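Local coordinates for putative transcription regulator (Lactobacillus plantarum WCFS1, PDB 3COL), which probably binds DNA as a dimer through a TetR-type helix-turn-helix region and regulates transcription, at residues A[162-165]-A[166-170]; A[188-191]-A[192-196]. All coordinates share one frame; numbering follows the deposited sequence.

Contact 1: residues A[162-165]-A[166-170]; sequences TIHT and HTTNI
T165 meets N169 one helical turn further along helix 152-171, where N169 N donates to T165 O at 2.8 Å. Their side chains run alongside each other in the same direction, and T165 CG2 comes 3.9 Å from N169 ND2. With OG1 beside the backbone N (chi1 -56°), the T165 hydroxyl bonds S161 O, and CG2, anti to that N, is turned to N169; a beta-branched threonine can thus offer carbon to its neighbour while its hydroxyl is satisfied within the helix. L154 of the second subunit packs on T165, H166 and N169.

H166 continues the same helical pattern, its N bonded to T162 O at 3.1 Å. Its ring leads away from the preceding turn: ND1 is bonded to Y175 OH, and I170 CD1 lies 3.7 Å above one face of the imidazole, displaced toward the rim. Histidine fits here, with a flat face that packs against a methyl and a ring nitrogen that can bond Y175.

The H164 ring approaches T168 obliquely, NE2 standing 3.5 Å from CG2, and NE2 itself bonds T108 OG1 on helix 106-117. T167 directs OG1 back to I163 O at 2.7 Å and also bonds S100 OG on helix 85-102. T167 N donates to I163 O from the opposite face of the carbonyl plane, so two donors grip one oxygen.

N169 OD1 accepts from R174 NH1, while ND2 bonds Y175 OH and S153 OG of the second subunit. Amide and hydroxyl groups satisfied in this way let a polar, buried helix face pack against the second subunit.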
loop_
_atom_site.group_PDB
_atom_site.type_symbol
_atom_site.label_atom_id
_atom_site.label_comp_id
_atom_site.label_asym_id
_atom_site.label_seq_id
_atom_site.Cartn_x
_atom_site.Cartn_y
_atom_site.Cartn_z
ATOM N N THR A 162 6.317 3.726 -1.122
ATOM C CA THR A 162 6.846 4.807 -1.990
ATOM C C THR A 162 7.227 4.269 -3.383
ATOM O O THR A 162 6.862 4.866 -4.378
ATOM C CB THR A 162 8.079 5.506 -1.360
ATOM O OG1 THR A 162 7.699 6.042 -0.082
ATOM C CG2 THR A 162 8.635 6.654 -2.240
ATOM N N ILE A 163 7.956 3.148 -3.420
ATOM C CA ILE A 163 8.300 2.523 -4.681
ATOM C C ILE A 163 7.063 2.009 -5.403
ATOM O O ILE A 163 6.950 2.131 -6.619
ATOM C CB ILE A 163 9.376 1.425 -4.479
ATOM C CG1 ILE A 163 10.714 2.098 -4.101
ATOM C CG2 ILE A 163 9.477 0.528 -5.711
ATOM C CD1 ILE A 163 11.804 1.112 -3.558
ATOM N N HIS A 164 6.119 1.434 -4.662
ATOM C CA HIS A 164 4.935 0.931 -5.312
ATOM C C HIS A 164 4.127 2.060 -5.978
ATOM O O HIS A 164 3.756 1.926 -7.123
ATOM C CB HIS A 164 4.074 0.125 -4.337
ATOM C CG HIS A 164 2.946 -0.581 -4.999
ATOM N ND1 HIS A 164 1.773 -0.877 -4.351
ATOM C CD2 HIS A 164 2.803 -1.045 -6.261
ATOM C CE1 HIS A 164 0.949 -1.485 -5.190
ATOM N NE2 HIS A 164 1.551 -1.596 -6.352
ATOM N N THR A 165 3.873 3.152 -5.253
ATOM C CA THR A 165 3.145 4.318 -5.769
ATOM C C THR A 165 3.829 4.893 -7.016
ATOM O O THR A 165 3.182 5.182 -8.020
ATOM C CB THR A 165 2.982 5.413 -4.695
ATOM O OG1 THR A 165 2.324 4.872 -3.533
ATOM C CG2 THR A 165 2.132 6.574 -5.206
ATOM N N HIS A 166 5.139 5.037 -6.943
ATOM C CA HIS A 166 5.936 5.558 -8.050
ATOM C C HIS A 166 5.771 4.638 -9.276
ATOM O O HIS A 166 5.589 5.104 -10.387
ATOM C CB HIS A 166 7.405 5.670 -7.574
ATOM C CG HIS A 166 8.359 6.205 -8.606
ATOM N ND1 HIS A 166 8.147 7.388 -9.287
ATOM C CD2 HIS A 166 9.555 5.737 -9.035
ATOM C CE1 HIS A 166 9.164 7.615 -10.104
ATOM N NE2 HIS A 166 10.029 6.627 -9.973
ATOM N N THR A 167 5.799 3.320 -9.047
ATOM C CA THR A 167 5.642 2.335 -10.128
ATOM C C THR A 167 4.271 2.404 -10.808
ATOM O O THR A 167 4.193 2.438 -12.019
ATOM C CB THR A 167 5.861 0.919 -9.600
ATOM O OG1 THR A 167 7.181 0.864 -9.016
ATOM C CG2 THR A 167 5.730 -0.119 -10.754
ATOM N N THR A 168 3.200 2.446 -10.017
ATOM C CA THR A 168 1.862 2.516 -10.578
ATOM C C THR A 168 1.617 3.895 -11.208
ATOM O O THR A 168 0.912 3.991 -12.203
ATOM C CB THR A 168 0.768 2.152 -9.517
ATOM O OG1 THR A 168 0.825 3.085 -8.456
ATOM C CG2 THR A 168 1.003 0.783 -8.906
ATOM N N ASN A 169 2.220 4.953 -10.661
ATOM C CA ASN A 169 2.136 6.274 -11.317
ATOM C C ASN A 169 2.669 6.194 -12.747
ATOM O O ASN A 169 2.088 6.774 -13.690
ATOM C CB ASN A 169 2.945 7.349 -10.562
ATOM C CG ASN A 169 2.237 7.915 -9.332
ATOM O OD1 ASN A 169 1.037 7.771 -9.153
ATOM N ND2 ASN A 169 3.025 8.579 -8.455
ATOM N N ILE A 170 3.776 5.469 -12.919
ATOM C CA ILE A 170 4.362 5.304 -14.257
ATOM C C ILE A 170 3.449 4.456 -15.167
ATOM O O ILE A 170 3.273 4.787 -16.338
ATOM C CB ILE A 170 5.844 4.796 -14.183
ATOM C CG1 ILE A 170 6.758 5.912 -13.618
ATOM C CG2 ILE A 170 6.388 4.309 -15.583
ATOM C CD1 ILE A 170 8.046 5.391 -12.992
#

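Contact 2: residues A[188-191]-A[192-196]; sequences MIWD and AMKQD
W190 O receives the amide of K194 over 2.8 Å, nearly along its carbonyl axis. This bond belongs to the C-terminal end of helix 182-193, the last helix of the TetR-family fold here, and K194 is the first residue to leave helical backbone angles. Two residues earlier, A192 N donates to M188 O at 3.0 Å in the same alpha-helical pattern.

The lysine then folds back across the tryptophan. The backbone sets CB over the six-membered ring, 4.0 Å from the centroid and 17° from the normal: a CH-pi contact. With CG between the backbone N and the carbonyl carbon (chi1 80°), the chain runs on across the indole at about a right angle, and CD comes 3.6 Å from W190 NE1. A long aliphatic stem suits this place, covering an aromatic face while carrying its charge beyond it. F186, T86 and I89 also meet the indole.

Beyond the ring, K194 runs alongside D191, but NZ stays 4.0 Å from OD1, too far for a salt bridge. One water joins NZ to D191 O and to D196 O of the C-terminal carboxylate; a second bonds D191 OD1 and, weakly, NZ. D191 OD2 has its salt bridge with K148 of the second subunit. The nearby aspartate would probably help stabilise the lysine's positive charge. On another side of the helix, I189 and selenomethionine M193 lie side by side; their branched or flexible apolar chains suit the boundary with helices 85-102 and 152-171, and I189 CG2 comes within 3.9 Å of M193 SE.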
loop_
_atom_site.group_PDB
_atom_site.type_symbol
_atom_site.label_atom_id
_atom_site.label_comp_id
_atom_site.label_asym_id
_atom_site.label_seq_id
_atom_site.Cartn_x
_atom_site.Cartn_y
_atom_site.Cartn_z
HETATM N N MSE A 188 13.412 10.938 -0.475
HETATM C CA MSE A 188 12.223 10.831 0.401
HETATM C C MSE A 188 12.306 9.597 1.350
HETATM O O MSE A 188 12.102 9.712 2.557
HETATM C CB MSE A 188 10.933 10.798 -0.415
HETATM C CG MSE A 188 9.761 10.182 0.406
HETATM SE SE MSE A 188 8.077 10.320 -0.552
HETATM C CE MSE A 188 7.551 12.150 -0.175
ATOM N N ILE A 189 12.630 8.428 0.797
ATOM C CA ILE A 189 12.683 7.173 1.570
ATOM C C ILE A 189 13.763 7.199 2.642
ATOM O O ILE A 189 13.517 6.810 3.775
ATOM C CB ILE A 189 12.893 5.966 0.635
ATOM C CG1 ILE A 189 11.669 5.775 -0.291
ATOM C CG2 ILE A 189 13.267 4.696 1.432
ATOM C CD1 ILE A 189 11.944 4.813 -1.439
ATOM N N TRP A 190 14.957 7.669 2.272
ATOM C CA TRP A 190 16.087 7.734 3.208
ATOM C C TRP A 190 15.878 8.773 4.307
ATOM O O TRP A 190 16.182 8.508 5.468
ATOM C CB TRP A 190 17.448 7.970 2.466
ATOM C CG TRP A 190 18.683 7.989 3.399
ATOM C CD1 TRP A 190 19.594 9.013 3.542
ATOM C CD2 TRP A 190 19.115 6.951 4.317
ATOM N NE1 TRP A 190 20.545 8.671 4.465
ATOM C CE2 TRP A 190 20.273 7.428 4.971
ATOM C CE3 TRP A 190 18.609 5.677 4.670
ATOM C CZ2 TRP A 190 20.963 6.666 5.932
ATOM C CZ3 TRP A 190 19.276 4.929 5.625
ATOM C CH2 TRP A 190 20.443 5.420 6.256
ATOM N N ASP A 191 15.407 9.970 3.949
ATOM C CA ASP A 191 14.965 10.956 4.979
ATOM C C ASP A 191 13.942 10.359 5.973
ATOM O O ASP A 191 14.039 10.577 7.199
ATOM C CB ASP A 191 14.364 12.224 4.344
ATOM C CG ASP A 191 15.413 13.081 3.654
ATOM O OD1 ASP A 191 16.602 12.754 3.793
ATOM O OD2 ASP A 191 15.055 14.073 2.973
ATOM N N ALA A 192 12.944 9.659 5.429
ATOM C CA ALA A 192 11.893 9.001 6.264
ATOM C C ALA A 192 12.561 8.074 7.274
ATOM O O ALA A 192 12.272 8.148 8.441
ATOM C CB ALA A 192 10.973 8.203 5.410
HETATM N N MSE A 193 13.478 7.229 6.807
HETATM C CA MSE A 193 14.145 6.225 7.657
HETATM C C MSE A 193 15.222 6.755 8.625
HETATM O O MSE A 193 15.348 6.261 9.736
HETATM C CB MSE A 193 14.824 5.149 6.777
HETATM C CG MSE A 193 13.882 4.371 5.824
HETATM SE SE MSE A 193 14.879 3.194 4.672
HETATM C CE MSE A 193 15.288 1.722 5.898
ATOM N N LYS A 194 16.047 7.685 8.176
ATOM C CA LYS A 194 17.297 7.967 8.876
ATOM C C LYS A 194 17.105 8.680 10.201
ATOM O O LYS A 194 16.150 9.422 10.390
ATOM C CB LYS A 194 18.319 8.681 7.981
ATOM C CG LYS A 194 18.107 10.166 7.813
ATOM C CD LYS A 194 19.279 10.784 7.049
ATOM C CE LYS A 194 18.839 12.030 6.299
ATOM N NZ LYS A 194 18.560 13.068 7.309
ATOM N N GLN A 195 18.025 8.417 11.128
ATOM C CA GLN A 195 17.911 8.900 12.491
ATOM C C GLN A 195 18.135 10.431 12.537
ATOM O O GLN A 195 19.125 10.926 12.021
ATOM C CB GLN A 195 18.879 8.124 13.367
ATOM C CG GLN A 195 19.214 8.768 14.713
ATOM C CD GLN A 195 18.038 8.726 15.675
ATOM O OE1 GLN A 195 17.461 7.661 15.935
ATOM N NE2 GLN A 195 17.693 9.889 16.228
ATOM N N ASP A 196 17.185 11.134 13.171
ATOM C CA ASP A 196 16.909 12.596 13.072
ATOM C C ASP A 196 15.902 12.979 11.950
ATOM O O ASP A 196 16.292 13.014 10.778
ATOM C CB ASP A 196 18.178 13.386 12.919
ATOM C CG ASP A 196 19.000 13.424 14.194
ATOM O OD1 ASP A 196 19.792 14.375 14.321
ATOM O OD2 ASP A 196 18.857 12.518 15.048
ATOM O OXT ASP A 196 14.704 13.278 12.166
HETATM O O HOH W 1 15.651 12.585 8.185
HETATM O O HOH W 2 18.382 14.861 4.579
#

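Contacts 1 and 2 belong to consecutive helices, 152-171 and 182-193, and lie in series along the chain with centres about 18 Å apart. They meet through their earlier segments: T162 CG2 packs 3.7 Å from I189 CG1 and 4.1 Å from M188 SE, while I163 CG1 lies 4.0 Å from I189 CD1. I189 thus joins the two helices by meeting both T162 and I163. Both contacts also face the second subunit, consistent with the dimer interface that TetR-family regulators build from their C-terminal helices. The TetR-type helix-turn-helix sequence covers roughly residues 15-61, and the contacts here are in helices 152-171 and 182-193.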